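Local coordinates for ABC transporter, periplasmic solute-binding protein (PDB 4WED) that probably captures a peptide or nickel-type solute in the periplasm and delivers it to an ABC transporter in the inner membrane, at residues T37-I42 with S501-G506; R229-A234 with W247-T252; M64-V69 with D208-D213. All blocks are in the same frame, centred on the assembly; numbering follows the deposited sequence.

Interaction 1 (T37-I42 with S501-G506)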
# COMPACT_ATOMS: atom_id res chain seq x y z
N THR A 37 7.01 -27.24 -10.24
CA THR A 37 7.51 -25.96 -10.65
C THR A 37 6.36 -24.97 -10.73
O THR A 37 5.46 -25.13 -11.51
CB THR A 37 8.18 -26.06 -12.02
OG1 THR A 37 9.37 -26.85 -11.90
CG2 THR A 37 8.53 -24.68 -12.56
N LEU A 38 6.42 -23.93 -9.92
CA LEU A 38 5.41 -22.90 -9.98
C LEU A 38 5.86 -21.82 -10.96
O LEU A 38 6.96 -21.30 -10.84
CB LEU A 38 5.17 -22.30 -8.59
CG LEU A 38 4.37 -21.00 -8.57
CD1 LEU A 38 2.93 -21.30 -8.93
CD2 LEU A 38 4.46 -20.33 -7.21
N ARG A 39 5.00 -21.44 -11.89
CA ARG A 39 5.35 -20.39 -12.84
C ARG A 39 4.47 -19.17 -12.67
O ARG A 39 3.25 -19.27 -12.55
CB ARG A 39 5.39 -20.88 -14.29
CG ARG A 39 4.35 -21.91 -14.69
CD ARG A 39 4.96 -23.24 -15.11
NE ARG A 39 3.99 -24.33 -15.07
CZ ARG A 39 2.82 -24.37 -15.73
NH1 ARG A 39 2.04 -25.44 -15.62
NH2 ARG A 39 2.41 -23.37 -16.48
N VAL A 40 5.14 -18.02 -12.66
CA VAL A 40 4.56 -16.76 -12.26
C VAL A 40 4.92 -15.71 -13.29
O VAL A 40 6.08 -15.55 -13.61
CB VAL A 40 5.14 -16.35 -10.90
CG1 VAL A 40 4.83 -14.89 -10.56
CG2 VAL A 40 4.64 -17.30 -9.82
N ALA A 41 3.94 -14.98 -13.79
CA ALA A 41 4.23 -13.95 -14.76
C ALA A 41 4.88 -12.77 -14.07
O ALA A 41 4.64 -12.53 -12.92
CB ALA A 41 2.98 -13.51 -15.49
N ILE A 42 5.76 -12.08 -14.79
CA ILE A 42 6.23 -10.76 -14.42
C ILE A 42 6.24 -9.92 -15.69
O ILE A 42 6.48 -10.43 -16.79
CB ILE A 42 7.63 -10.80 -13.75
CG1 ILE A 42 8.68 -11.46 -14.66
CG2 ILE A 42 7.56 -11.52 -12.41
CD1 ILE A 42 10.10 -11.43 -14.08
N SER A 501 -4.06 -21.08 -11.76
CA SER A 501 -4.56 -22.22 -12.50
C SER A 501 -5.23 -23.16 -11.51
O SER A 501 -5.09 -23.02 -10.29
CB SER A 501 -3.44 -22.91 -13.27
OG SER A 501 -2.32 -23.18 -12.47
N LYS A 502 -5.96 -24.10 -12.07
CA LYS A 502 -6.67 -25.11 -11.33
C LYS A 502 -5.75 -25.91 -10.41
O LYS A 502 -6.19 -26.32 -9.35
CB LYS A 502 -7.38 -26.06 -12.31
N ARG A 503 -4.51 -26.15 -10.80
CA ARG A 503 -3.64 -27.04 -10.01
C ARG A 503 -3.06 -26.34 -8.76
O ARG A 503 -2.58 -27.01 -7.84
CB ARG A 503 -2.53 -27.67 -10.87
CG ARG A 503 -1.32 -26.79 -11.14
CD ARG A 503 -0.36 -27.37 -12.18
NE ARG A 503 0.84 -26.53 -12.35
CZ ARG A 503 2.11 -26.93 -12.22
NH1 ARG A 503 2.45 -28.20 -11.95
NH2 ARG A 503 3.09 -26.03 -12.39
N VAL A 504 -3.10 -25.00 -8.73
CA VAL A 504 -2.61 -24.27 -7.56
C VAL A 504 -3.60 -24.32 -6.37
O VAL A 504 -4.74 -23.79 -6.43
CB VAL A 504 -2.27 -22.80 -7.89
CG1 VAL A 504 -1.89 -22.04 -6.61
CG2 VAL A 504 -1.15 -22.75 -8.91
N GLN A 505 -3.15 -24.97 -5.30
CA GLN A 505 -3.85 -24.95 -4.04
C GLN A 505 -3.08 -24.10 -3.08
O GLN A 505 -1.85 -23.93 -3.19
CB GLN A 505 -3.97 -26.33 -3.48
CG GLN A 505 -4.76 -27.28 -4.36
CD GLN A 505 -5.20 -28.51 -3.59
OE1 GLN A 505 -4.38 -29.23 -3.01
NE2 GLN A 505 -6.51 -28.74 -3.55
N GLY A 506 -3.79 -23.58 -2.12
CA GLY A 506 -3.14 -22.88 -1.04
C GLY A 506 -2.75 -21.48 -1.38
O GLY A 506 -1.99 -20.88 -0.64

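Interaction 2 (R229-A234 with W247-T252)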
# COMPACT_ATOMS: atom_id res chain seq x y z
N ARG A 229 -2.56 -8.70 -22.46
CA ARG A 229 -3.29 -9.66 -23.31
C ARG A 229 -2.60 -11.03 -23.29
O ARG A 229 -3.26 -12.06 -23.13
CB ARG A 229 -3.45 -9.14 -24.75
N SER A 230 -1.27 -11.04 -23.42
CA SER A 230 -0.49 -12.28 -23.43
C SER A 230 -0.58 -13.04 -22.11
O SER A 230 -0.70 -14.26 -22.06
CB SER A 230 0.98 -11.98 -23.71
OG SER A 230 1.19 -11.47 -25.03
N ARG A 231 -0.52 -12.28 -21.02
CA ARG A 231 -0.57 -12.86 -19.68
C ARG A 231 -1.86 -13.68 -19.46
O ARG A 231 -1.81 -14.83 -19.00
CB ARG A 231 -0.38 -11.75 -18.66
CG ARG A 231 1.00 -11.07 -18.80
CD ARG A 231 1.53 -10.41 -17.53
NE ARG A 231 0.75 -9.23 -17.18
CZ ARG A 231 0.95 -7.99 -17.63
NH1 ARG A 231 1.94 -7.70 -18.46
NH2 ARG A 231 0.14 -7.02 -17.22
N VAL A 232 -2.98 -13.11 -19.86
CA VAL A 232 -4.27 -13.79 -19.83
C VAL A 232 -4.27 -15.10 -20.63
O VAL A 232 -4.67 -16.15 -20.13
CB VAL A 232 -5.39 -12.85 -20.37
CG1 VAL A 232 -6.70 -13.59 -20.59
CG2 VAL A 232 -5.59 -11.68 -19.41
N ALA A 233 -3.80 -15.01 -21.87
CA ALA A 233 -3.69 -16.18 -22.75
C ALA A 233 -2.85 -17.26 -22.12
O ALA A 233 -3.24 -18.43 -22.11
CB ALA A 233 -3.08 -15.77 -24.08
N ALA A 234 -1.70 -16.85 -21.56
CA ALA A 234 -0.71 -17.80 -21.04
C ALA A 234 -1.23 -18.66 -19.89
O ALA A 234 -0.84 -19.82 -19.73
CB ALA A 234 0.55 -17.08 -20.66
N TRP A 247 2.69 -4.36 -9.03
CA TRP A 247 4.11 -4.20 -9.35
C TRP A 247 4.74 -5.52 -9.70
O TRP A 247 5.92 -5.77 -9.40
CB TRP A 247 4.85 -3.55 -8.17
CG TRP A 247 4.21 -2.28 -7.82
CD1 TRP A 247 3.62 -1.95 -6.65
CD2 TRP A 247 4.01 -1.18 -8.70
NE1 TRP A 247 3.10 -0.70 -6.72
CE2 TRP A 247 3.33 -0.19 -7.97
CE3 TRP A 247 4.39 -0.91 -10.02
CZ2 TRP A 247 2.99 1.04 -8.53
CZ3 TRP A 247 4.06 0.31 -10.57
CH2 TRP A 247 3.36 1.27 -9.83
N ILE A 248 3.95 -6.39 -10.31
CA ILE A 248 4.46 -7.68 -10.74
C ILE A 248 3.91 -7.95 -12.15
O ILE A 248 4.65 -7.88 -13.13
CB ILE A 248 4.07 -8.77 -9.71
CG1 ILE A 248 4.72 -8.48 -8.34
CG2 ILE A 248 4.42 -10.15 -10.20
CD1 ILE A 248 4.08 -9.25 -7.20
N ALA A 249 2.62 -8.21 -12.26
CA ALA A 249 1.99 -8.49 -13.55
C ALA A 249 0.52 -8.11 -13.48
O ALA A 249 -0.34 -8.97 -13.35
CB ALA A 249 2.14 -9.97 -13.91
N PRO A 250 0.22 -6.79 -13.56
CA PRO A 250 -1.11 -6.33 -13.28
C PRO A 250 -2.19 -7.04 -14.13
O PRO A 250 -1.93 -7.52 -15.22
CB PRO A 250 -1.06 -4.84 -13.64
CG PRO A 250 0.37 -4.48 -13.57
CD PRO A 250 1.06 -5.70 -14.08
N LEU A 251 -3.39 -7.04 -13.59
CA LEU A 251 -4.49 -7.75 -14.18
C LEU A 251 -5.71 -6.90 -13.89
O LEU A 251 -6.20 -6.90 -12.76
CB LEU A 251 -4.57 -9.09 -13.47
CG LEU A 251 -5.72 -10.02 -13.77
CD1 LEU A 251 -5.47 -10.69 -15.11
CD2 LEU A 251 -5.80 -11.07 -12.67
N THR A 252 -6.18 -6.14 -14.87
CA THR A 252 -7.34 -5.25 -14.66
C THR A 252 -8.58 -6.05 -14.35
O THR A 252 -8.63 -7.27 -14.62
CB THR A 252 -7.78 -4.45 -15.89
OG1 THR A 252 -8.42 -5.35 -16.78
CG2 THR A 252 -6.65 -3.73 -16.62

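Interaction 3 (M64-V69 with D208-D213). With FMT (formic acid), chain C.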
# COMPACT_ATOMS: atom_id res chain seq x y z
N MSE A 64 14.34 -14.27 -1.89
CA MSE A 64 15.56 -14.71 -1.22
C MSE A 64 16.03 -13.77 -0.16
O MSE A 64 16.91 -14.13 0.62
CB MSE A 64 16.70 -14.89 -2.25
CG MSE A 64 17.38 -13.59 -2.70
SE MSE A 64 16.30 -12.61 -4.03
CE MSE A 64 16.61 -13.89 -5.52
N PHE A 65 15.51 -12.56 -0.11
CA PHE A 65 15.90 -11.64 0.95
C PHE A 65 14.87 -11.61 2.06
O PHE A 65 13.66 -11.65 1.84
CB PHE A 65 16.28 -10.26 0.39
CG PHE A 65 17.50 -10.30 -0.54
CD1 PHE A 65 18.76 -10.68 -0.04
CD2 PHE A 65 17.41 -9.95 -1.86
CE1 PHE A 65 19.87 -10.69 -0.86
CE2 PHE A 65 18.52 -9.99 -2.70
CZ PHE A 65 19.75 -10.37 -2.20
N GLU A 66 15.37 -11.59 3.29
CA GLU A 66 14.48 -11.56 4.44
C GLU A 66 14.77 -10.39 5.31
O GLU A 66 15.91 -9.94 5.39
CB GLU A 66 14.58 -12.85 5.23
CG GLU A 66 13.79 -13.99 4.62
CD GLU A 66 13.90 -15.28 5.41
OE1 GLU A 66 15.05 -15.58 5.79
OE2 GLU A 66 12.85 -15.99 5.64
N PRO A 67 13.72 -9.85 5.96
CA PRO A 67 13.90 -8.77 6.93
C PRO A 67 14.03 -9.28 8.38
O PRO A 67 13.85 -10.47 8.67
CB PRO A 67 12.59 -8.01 6.81
CG PRO A 67 11.59 -9.11 6.60
CD PRO A 67 12.30 -10.18 5.77
N LEU A 68 14.28 -8.35 9.29
CA LEU A 68 14.24 -8.65 10.69
C LEU A 68 12.83 -9.05 11.13
O LEU A 68 12.65 -10.03 11.86
CB LEU A 68 14.65 -7.39 11.48
CG LEU A 68 16.11 -7.02 11.31
CD1 LEU A 68 16.33 -5.61 11.85
CD2 LEU A 68 17.01 -8.00 12.04
N VAL A 69 11.86 -8.25 10.71
CA VAL A 69 10.45 -8.50 11.03
C VAL A 69 9.68 -8.42 9.75
O VAL A 69 10.07 -7.71 8.82
CB VAL A 69 9.86 -7.46 12.02
CG1 VAL A 69 10.52 -7.59 13.36
CG2 VAL A 69 10.01 -6.03 11.53
N ASP A 208 17.90 -25.41 0.61
CA ASP A 208 18.02 -26.45 1.63
C ASP A 208 18.81 -25.96 2.87
O ASP A 208 19.77 -25.15 2.79
CB ASP A 208 18.63 -27.69 0.97
CG ASP A 208 17.87 -28.11 -0.31
OD1 ASP A 208 16.61 -28.05 -0.29
OD2 ASP A 208 18.51 -28.45 -1.33
N GLY A 209 18.39 -26.40 4.05
CA GLY A 209 18.90 -25.75 5.25
C GLY A 209 18.45 -24.29 5.34
O GLY A 209 19.09 -23.50 6.02
N TYR A 210 17.39 -23.93 4.63
CA TYR A 210 16.62 -22.73 4.94
C TYR A 210 16.08 -22.95 6.33
O TYR A 210 15.68 -24.05 6.68
CB TYR A 210 15.44 -22.52 3.99
CG TYR A 210 14.49 -21.39 4.41
CD1 TYR A 210 14.96 -20.11 4.66
CD2 TYR A 210 13.12 -21.61 4.54
CE1 TYR A 210 14.11 -19.09 5.06
CE2 TYR A 210 12.27 -20.61 4.94
CZ TYR A 210 12.75 -19.36 5.18
OH TYR A 210 11.87 -18.39 5.55
N TRP A 211 16.07 -21.89 7.10
CA TRP A 211 15.77 -22.00 8.51
C TRP A 211 14.32 -22.29 8.82
O TRP A 211 14.05 -23.00 9.77
CB TRP A 211 16.21 -20.74 9.23
CG TRP A 211 15.45 -19.47 8.89
CD1 TRP A 211 15.81 -18.50 7.99
CD2 TRP A 211 14.25 -19.01 9.51
NE1 TRP A 211 14.88 -17.48 7.99
CE2 TRP A 211 13.92 -17.76 8.92
CE3 TRP A 211 13.42 -19.53 10.51
CZ2 TRP A 211 12.79 -17.02 9.30
CZ3 TRP A 211 12.30 -18.80 10.88
CH2 TRP A 211 12.00 -17.55 10.28
N GLY A 212 13.39 -21.73 8.05
CA GLY A 212 11.95 -21.80 8.32
C GLY A 212 11.30 -22.91 7.51
O GLY A 212 11.99 -23.85 7.12
N ASP A 213 10.00 -22.80 7.25
CA ASP A 213 9.26 -23.81 6.46
C ASP A 213 9.62 -23.71 4.98
O ASP A 213 9.64 -22.61 4.38
CB ASP A 213 7.74 -23.64 6.59
CG ASP A 213 7.24 -23.74 8.04
OD1 ASP A 213 7.46 -24.77 8.72
OD2 ASP A 213 6.58 -22.79 8.48
C FMT C . 9.14 -18.75 7.91
O1 FMT C . 8.63 -19.85 7.82
O2 FMT C . 8.44 -17.67 7.62

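Interaction 1 (T37-I42 with S501-G506)
Strand 37-42 and the type I beta turn from Ser501 to Val504 do not pair as strands: a side chain of the turn reaches the strand's backbone, with the CA atoms of Leu38 and Val504 8.5 Å apart. In this periplasmic-binding-protein fold of the family 5 type, strand 37-42 is an outermost strand of a mixed four-stranded sheet and pairs in parallel with strand 219-224, while the turn follows the long strand 488-500. The turn is closed by the backbone bond from Val504 N to Ser501 O, and it aims Arg503 at the beginning of strand 37-42. CG of Arg503 sits between the backbone N and the carbonyl carbon (chi1 81°), and from there the chain runs extended to NE, a reach that suits a long residue at this place. Its NH2 ends 2.7 Å from Thr37 O, which lies at the edge of the guanidinium; the hydrogen bond is weak, bent to 123° at the hydrogen. Arg39 crosses Arg503 at about a right angle, its NH1 over one face of the Arg503 guanidinium, with the two planes 30° apart. The two groups make no bond to each other, and each is held by acceptors of its own. Asp241 forms a salt bridge with Arg503 NE and accepts bonds from Ser501 OG and Arg39 N, whereas Arg39 NH2 is held by Gly238 O. Beside these polar groups, branched apolar residues suit the buried side: Leu38 CD1 meets Val504 CG2 at 4.3 Å.

Interaction 2 (R229-A234 with W247-T252)
Arg231 reaches from helix 228-237 to the loop before helix 253-261 and gives its NH2 to Pro250 O at 2.9 Å. The bond is nearly straight, 174° at the hydrogen, and the oxygen lies in the guanidinium plane, at its edge. Ala249 CA lies over one face of the same group, and Ala249 CB comes 3.6 Å from Arg231 NE; the small side chain lets the guanidinium lie this close to the loop backbone. A bend at chi3 (-69°) turns the guanidinium along the loop, where Pro250 CD also packs against NH2. One helical position on, Val232 CG2 touches Leu251 CD1 at 4.4 Å, an apolar pair that Leu259 of helix 253-261 extends by touching both side chains. Farther out, Arg231 NH1 is bonded to Ile225 O, just ahead of the helix, and Ala41 of strand 37-42 packs against both Arg231 and Ala249. A leucine in place of Arg231 would probably leave Pro250 O and Ile225 O without these donors and the loop less firmly tied to the helix. The positive guanidinium is thus bonded to neutral backbone carbonyls, while its NE stays buried without a partner.

Interaction 3 (M64-V69 with D208-D213)
A carboxylate gripped by two aromatic donors joins two loops here: Glu66, between helix 58-61 and strand 69-71, is held by Tyr210 and Trp211, between strands 201-206 and 219-224. The Glu66 chain runs extended beyond CG, which carries the carboxylate across to the aromatic pair. Of the two aromatic donors, Tyr210 meets OE2 and Trp211 meets OE1. Tyr210 OH donates to Glu66 OE2 at 2.6 Å, and Trp211 NE1 donates to Glu66 OE1 at 2.9 Å with 159° at the hydrogen. Tyrosine and tryptophan suit these places because each carries a single polar hydrogen on a large ring. Both donors come from the syn side of the carboxylate, somewhat out of its plane, while OE1 lies near the indole plane at the ring edge. The carboxylate is turned 41° from the indole. Tyr210 and Trp211 are consecutive, and different first torsions help bring them to the same carboxylate: CG of Tyr210 lies anti to its own N, whereas CG of Trp211 lies between N and the carbonyl carbon (chi1 67°). The phenol oxygen lies over one face of the indole, 3.8 Å above its plane and toward the rim. Gly212 N lies over the phenol ring. A formic acid molecule, probably from the crystallisation liquor, is weakly bonded through O1 to Asp213 N at 3.3 Å; a CB on Gly212 would run into that O1. Thr189 OG1 adds a further bond to Glu66 OE1. Two oxygens thus share three neutral partners, which fix the carboxylate's rotation and would be expected to stabilise its buried negative charge.

Overall arrangement
Along the chain, interactions 3 and 2 come in series, and both are nested inside the long loop that interaction 1 closes between the start of the modelled chain and a turn near its C-terminal end. Interactions 1 and 2 are neighbours, with centres 13 Å apart, and they touch: Ala41 O of strand 37-42 packs against Ile248 and Ala249. Helix 228-237, which carries one side of interaction 2, also touches interaction 1 through Leu235 on Ser501. Interaction 3 stands apart, its centre about 21 Å from that of interaction 1 and 29 Å from that of interaction 2. Strand 37-42 and the loop between strands 201-206 and 219-224 tie interactions 1 and 3 to the same mixed sheet, and interaction 2 packs on its edge strand.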